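Maleate cis-trans isomerase (Pseudomonas putida, PDB 4FQ5) probably catalyses the cis-trans isomerization of the C2-C3 double bond of maleate, yielding fumarate. Local coordinates at residues V157-K162 and V222-L227; A102-I107 and I218-Q223. The protein carries 1 engineered substitution. All blocks are in the same frame, centred on the assembly; numbering follows the deposited sequence.

Interaction 1: V157-K162 and V222-L227. With MAE (maleic acid), chain C.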
# COMPACT_ATOMS: atom_id res chain seq x y z
N VAL A 157 -5.64 -2.89 30.93
CA VAL A 157 -4.73 -4.02 30.92
C VAL A 157 -3.30 -3.50 30.77
O VAL A 157 -3.05 -2.60 29.97
CB VAL A 157 -5.04 -5.00 29.77
CG1 VAL A 157 -4.17 -6.25 29.88
CG2 VAL A 157 -6.53 -5.37 29.75
N THR A 158 -2.37 -4.04 31.56
CA THR A 158 -0.95 -3.71 31.44
C THR A 158 -0.11 -4.99 31.45
O THR A 158 -0.58 -6.03 31.89
CB THR A 158 -0.46 -2.80 32.59
OG1 THR A 158 0.02 -3.61 33.67
CG2 THR A 158 -1.55 -1.86 33.09
N PRO A 159 1.15 -4.91 30.96
CA PRO A 159 2.05 -6.04 31.08
C PRO A 159 3.00 -5.95 32.28
O PRO A 159 3.78 -6.87 32.52
CB PRO A 159 2.86 -5.96 29.79
CG PRO A 159 2.97 -4.49 29.54
CD PRO A 159 1.71 -3.86 30.08
N TYR A 160 2.92 -4.84 33.01
CA TYR A 160 3.90 -4.52 34.05
C TYR A 160 3.77 -5.39 35.29
O TYR A 160 2.73 -6.00 35.54
CB TYR A 160 3.77 -3.07 34.52
CG TYR A 160 3.53 -2.03 33.45
CD1 TYR A 160 4.40 -1.88 32.37
CD2 TYR A 160 2.45 -1.16 33.55
CE1 TYR A 160 4.18 -0.90 31.41
CE2 TYR A 160 2.22 -0.19 32.59
CZ TYR A 160 3.09 -0.06 31.53
OH TYR A 160 2.84 0.91 30.59
N MET A 161 4.85 -5.40 36.07
CA MET A 161 4.82 -5.86 37.46
C MET A 161 3.78 -5.06 38.24
O MET A 161 3.45 -3.93 37.89
CB MET A 161 6.20 -5.72 38.09
CG MET A 161 7.31 -6.48 37.36
SD MET A 161 6.89 -8.19 36.93
CE MET A 161 7.02 -9.01 38.52
N LYS A 162 3.27 -5.66 39.31
CA LYS A 162 2.13 -5.11 40.06
C LYS A 162 2.32 -3.69 40.63
O LYS A 162 1.42 -2.87 40.50
CB LYS A 162 1.70 -6.11 41.16
CG LYS A 162 0.47 -5.73 41.96
CD LYS A 162 0.15 -6.84 42.96
CE LYS A 162 -1.01 -6.46 43.88
NZ LYS A 162 -1.32 -7.58 44.80
N VAL A 222 3.34 0.33 25.58
CA VAL A 222 3.58 0.54 24.18
C VAL A 222 4.36 -0.64 23.58
O VAL A 222 4.39 -0.82 22.37
CB VAL A 222 4.23 1.94 24.03
CG1 VAL A 222 5.51 1.91 23.22
CG2 VAL A 222 3.22 2.94 23.51
N GLN A 223 4.95 -1.47 24.44
CA GLN A 223 5.63 -2.69 23.98
C GLN A 223 4.68 -3.86 23.71
O GLN A 223 4.94 -4.69 22.84
CB GLN A 223 6.73 -3.13 24.95
CG GLN A 223 7.53 -4.35 24.52
CD GLN A 223 8.50 -4.09 23.38
OE1 GLN A 223 8.16 -3.47 22.37
NE2 GLN A 223 9.72 -4.60 23.53
N MET A 224 3.59 -3.95 24.47
CA MET A 224 2.67 -5.08 24.33
C MET A 224 1.80 -4.89 23.09
O MET A 224 1.04 -3.92 23.02
CB MET A 224 1.79 -5.22 25.57
CG MET A 224 0.87 -6.42 25.49
SD MET A 224 0.04 -6.79 27.04
CE MET A 224 -1.13 -5.45 27.19
N PRO A 225 1.91 -5.79 22.10
CA PRO A 225 1.10 -5.67 20.88
C PRO A 225 -0.38 -5.78 21.19
O PRO A 225 -0.79 -6.63 21.98
CB PRO A 225 1.55 -6.87 20.02
CG PRO A 225 2.85 -7.32 20.60
CD PRO A 225 2.80 -6.97 22.06
N SER A 226 -1.19 -4.92 20.58
CA SER A 226 -2.62 -4.96 20.82
C SER A 226 -3.43 -4.56 19.60
O SER A 226 -4.61 -4.86 19.53
CB SER A 226 -2.99 -4.06 22.00
OG SER A 226 -2.72 -2.70 21.70
N LEU A 227 -2.78 -3.89 18.65
CA LEU A 227 -3.49 -3.34 17.50
C LEU A 227 -4.40 -4.36 16.79
O LEU A 227 -5.54 -4.06 16.47
CB LEU A 227 -2.52 -2.70 16.50
CG LEU A 227 -3.11 -2.05 15.25
CD1 LEU A 227 -4.17 -1.02 15.62
CD2 LEU A 227 -2.01 -1.42 14.41
C1 MAE C . 7.50 -0.06 26.72
O1 MAE C . 8.33 -0.50 25.91
O2 MAE C . 6.34 -0.50 26.83
C2 MAE C . 7.93 1.02 27.62
C3 MAE C . 7.11 1.79 28.31
C4 MAE C . 5.63 1.71 28.28
O3 MAE C . 5.05 1.34 29.29
O4 MAE C . 4.99 2.05 27.28
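Pro-159 and Met-224 mark the closest backbone approach of 157-162 and 222-227, with their CA atoms 6.8 Å apart. The first segment is the end of strand 153-158 running into a loop, the second an irregular loop between strand 215-217 and helix 230-237. No hydrogen bond joins them directly, and the contact is made by buried apolar side chains. Met-224 carries it. With CG anti to the backbone N (chi1 -177°) the chain extends toward the strand end, and a bend at chi3 (71°) carries the methyl group over to Val-157. Its SD meets Pro-159 CB at 4.0 Å, while its CE lies 4.1 Å from Val-157 CG1, the valine and methionine side chains crossing at about a right angle. Val-193 of helix 190-194 packs against both Pro-159 and Met-224. Around the proline, Thr-158 OG1 accepts from Tyr-160 N at 3.2 Å, forming an ST turn; the same hydroxyl is hydrogen-bonded to Thr-165. Pro-159 CD sits 4.0 Å above the Tyr-160 ring, over its centre; maleate lies at the ring's edge, where Tyr-160 OH donates to O3 at 2.6 Å. From the other segment, Val-222 N donates to maleate O4 at 2.9 Å and Gln-223 N to O2, also at 2.9 Å, so the two successive amides reach both carboxylates, Val-222 N adding a weak second bond to O2. The Gln-223 amide group bonds to the backbone of Ser-37, Ile-39 and Asn-190, three bonds that would hold its loop against these neighbours. Apolar packing and substrate donors are combined in loops following the C-terminal ends of parallel strands 153-158 and 215-217, lining the maleate pocket.

Interaction 2: A102-I107 and I218-Q223; sequences ACLVAI and ISAAVQ. Engineered in segment 218-223: Ala-221 (natural residue Cys). With MAE (maleic acid), chain C.
The active-site centre of maleate isomerase is formed where Ala-102, just before helix 104-108, and Leu-104, its first residue, pack on Val-222 and Ala-220 of the loop after strand 215-217. The backbones come nearest at Leu-104 and Ala-221, with CA atoms 6.1 Å apart. Ala-102 CB touches Val-222 CG1 at 3.9 Å, and Val-222 CG2 lies 3.3 Å from Ala-102 O, a carbonyl that also accepts from Ser-138. Leu-104 is directed at the Ala-220 carbonyl; the 2.9 Å from its CG to Ala-220 O is implausibly short and its detail doubtful. In Cys-103, the predicted nucleophile and the helix N-cap, SG, placed anti to N (chi1 -175°), points at the ligand and is bonded to maleate C3 at 1.9 Å, a covalent adduct. The helix start faces the carboxylate at C4 through two weak bonds: Leu-104 N to O4, 3.1 Å, and Val-105 N to O3, 3.4 Å but fairly straight at 163°. Within the loop, Ser-219 OG donates to Ala-221 O at 2.6 Å, tilted 24° from the carbonyl plane, probably helping to hold its turn. Ala-221 is engineered from cysteine, the predicted proton donor. Two cysteine positions flanking the substrate between two domains are characteristic of the Asp/Glu racemase superfamily.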
# COMPACT_ATOMS: atom_id res chain seq x y z
N ALA A 102 7.51 7.51 23.67
CA ALA A 102 6.74 6.26 23.61
C ALA A 102 6.37 5.60 24.95
O ALA A 102 5.27 5.05 25.07
CB ALA A 102 7.45 5.26 22.71
N CYS A 103 7.21 5.64 25.96
CA CYS A 103 6.95 4.83 27.15
C CYS A 103 6.07 5.48 28.23
O CYS A 103 6.48 6.35 28.97
CB CYS A 103 8.27 4.35 27.74
SG CYS A 103 8.16 3.21 29.12
N LEU A 104 4.86 4.98 28.30
CA LEU A 104 3.82 5.44 29.23
C LEU A 104 4.26 5.35 30.69
O LEU A 104 4.12 6.32 31.44
CB LEU A 104 2.55 4.61 29.00
CG LEU A 104 1.23 4.56 29.80
CD1 LEU A 104 1.36 4.48 31.32
CD2 LEU A 104 0.23 5.62 29.38
N VAL A 105 4.76 4.19 31.09
CA VAL A 105 5.07 3.94 32.50
C VAL A 105 6.29 4.75 32.99
O VAL A 105 6.37 5.10 34.17
CB VAL A 105 5.19 2.43 32.81
CG1 VAL A 105 6.50 1.84 32.30
CG2 VAL A 105 5.00 2.18 34.29
N ALA A 106 7.22 5.05 32.09
CA ALA A 106 8.40 5.83 32.42
C ALA A 106 8.00 7.24 32.84
O ALA A 106 8.55 7.79 33.80
CB ALA A 106 9.34 5.88 31.23
N ILE A 107 7.04 7.81 32.13
CA ILE A 107 6.51 9.12 32.49
C ILE A 107 5.74 9.05 33.82
O ILE A 107 6.02 9.82 34.74
CB ILE A 107 5.62 9.69 31.36
CG1 ILE A 107 6.46 10.07 30.13
CG2 ILE A 107 4.79 10.87 31.87
CD1 ILE A 107 7.63 11.00 30.40
N ILE A 218 -6.78 -1.45 26.28
CA ILE A 218 -6.33 -2.80 25.97
C ILE A 218 -4.83 -2.99 26.25
O ILE A 218 -4.38 -4.10 26.51
CB ILE A 218 -6.68 -3.20 24.51
CG1 ILE A 218 -6.45 -4.69 24.27
CG2 ILE A 218 -5.93 -2.34 23.49
CD1 ILE A 218 -7.18 -5.26 23.06
N SER A 219 -4.07 -1.89 26.18
CA SER A 219 -2.67 -1.89 26.61
C SER A 219 -2.28 -0.49 27.04
O SER A 219 -2.37 0.46 26.24
CB SER A 219 -1.74 -2.37 25.49
OG SER A 219 -0.40 -2.41 25.96
N ALA A 220 -1.87 -0.35 28.30
CA ALA A 220 -1.31 0.90 28.80
C ALA A 220 0.14 1.01 28.35
O ALA A 220 0.70 2.10 28.30
CB ALA A 220 -1.40 0.96 30.32
N ALA A 221 0.74 -0.13 28.02
CA ALA A 221 2.11 -0.18 27.56
C ALA A 221 2.19 -0.12 26.05
O ALA A 221 1.26 -0.51 25.33
CB ALA A 221 2.80 -1.43 28.06
N VAL A 222 3.34 0.33 25.58
CA VAL A 222 3.58 0.54 24.18
C VAL A 222 4.36 -0.64 23.58
O VAL A 222 4.39 -0.82 22.37
CB VAL A 222 4.23 1.94 24.03
CG1 VAL A 222 5.51 1.91 23.22
CG2 VAL A 222 3.22 2.94 23.51
N GLN A 223 4.95 -1.47 24.44
CA GLN A 223 5.63 -2.69 23.98
C GLN A 223 4.68 -3.86 23.71
O GLN A 223 4.94 -4.69 22.84
CB GLN A 223 6.73 -3.13 24.95
CG GLN A 223 7.53 -4.35 24.52
CD GLN A 223 8.50 -4.09 23.38
OE1 GLN A 223 8.16 -3.47 22.37
NE2 GLN A 223 9.72 -4.60 23.53
C1 MAE C . 7.50 -0.06 26.72
O1 MAE C . 8.33 -0.50 25.91
O2 MAE C . 6.34 -0.50 26.83
C2 MAE C . 7.93 1.02 27.62
C3 MAE C . 7.11 1.79 28.31
C4 MAE C . 5.63 1.71 28.28
O3 MAE C . 5.05 1.34 29.29
O4 MAE C . 4.99 2.05 27.28

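How the interactions relate
Interactions 1 and 2 lie about 7 Å apart, centre to centre, and share Val-222 and Gln-223, so one loop serves both. They are also joined directly: Val-157 O and Ala-220 N, 3.0 Å apart, probably form a hydrogen bond, tying the strand end of interaction 1 to the loop of interaction 2. Pro-159 CD packs 3.3 Å from CB of the engineered Ala-221, and Tyr-160 OH comes within 3.3 Å of Ala-221 CA. Segment 157-162 leaves strand 153-158 of one parallel sheet, and 102-107 follows strand 98-101 of the other; both sheets have strand order 2-1-3-4, and the segments meet around one maleate. Asn-38 and Asn-190 add further hydrogen bonds to it, helping to enclose the ligand.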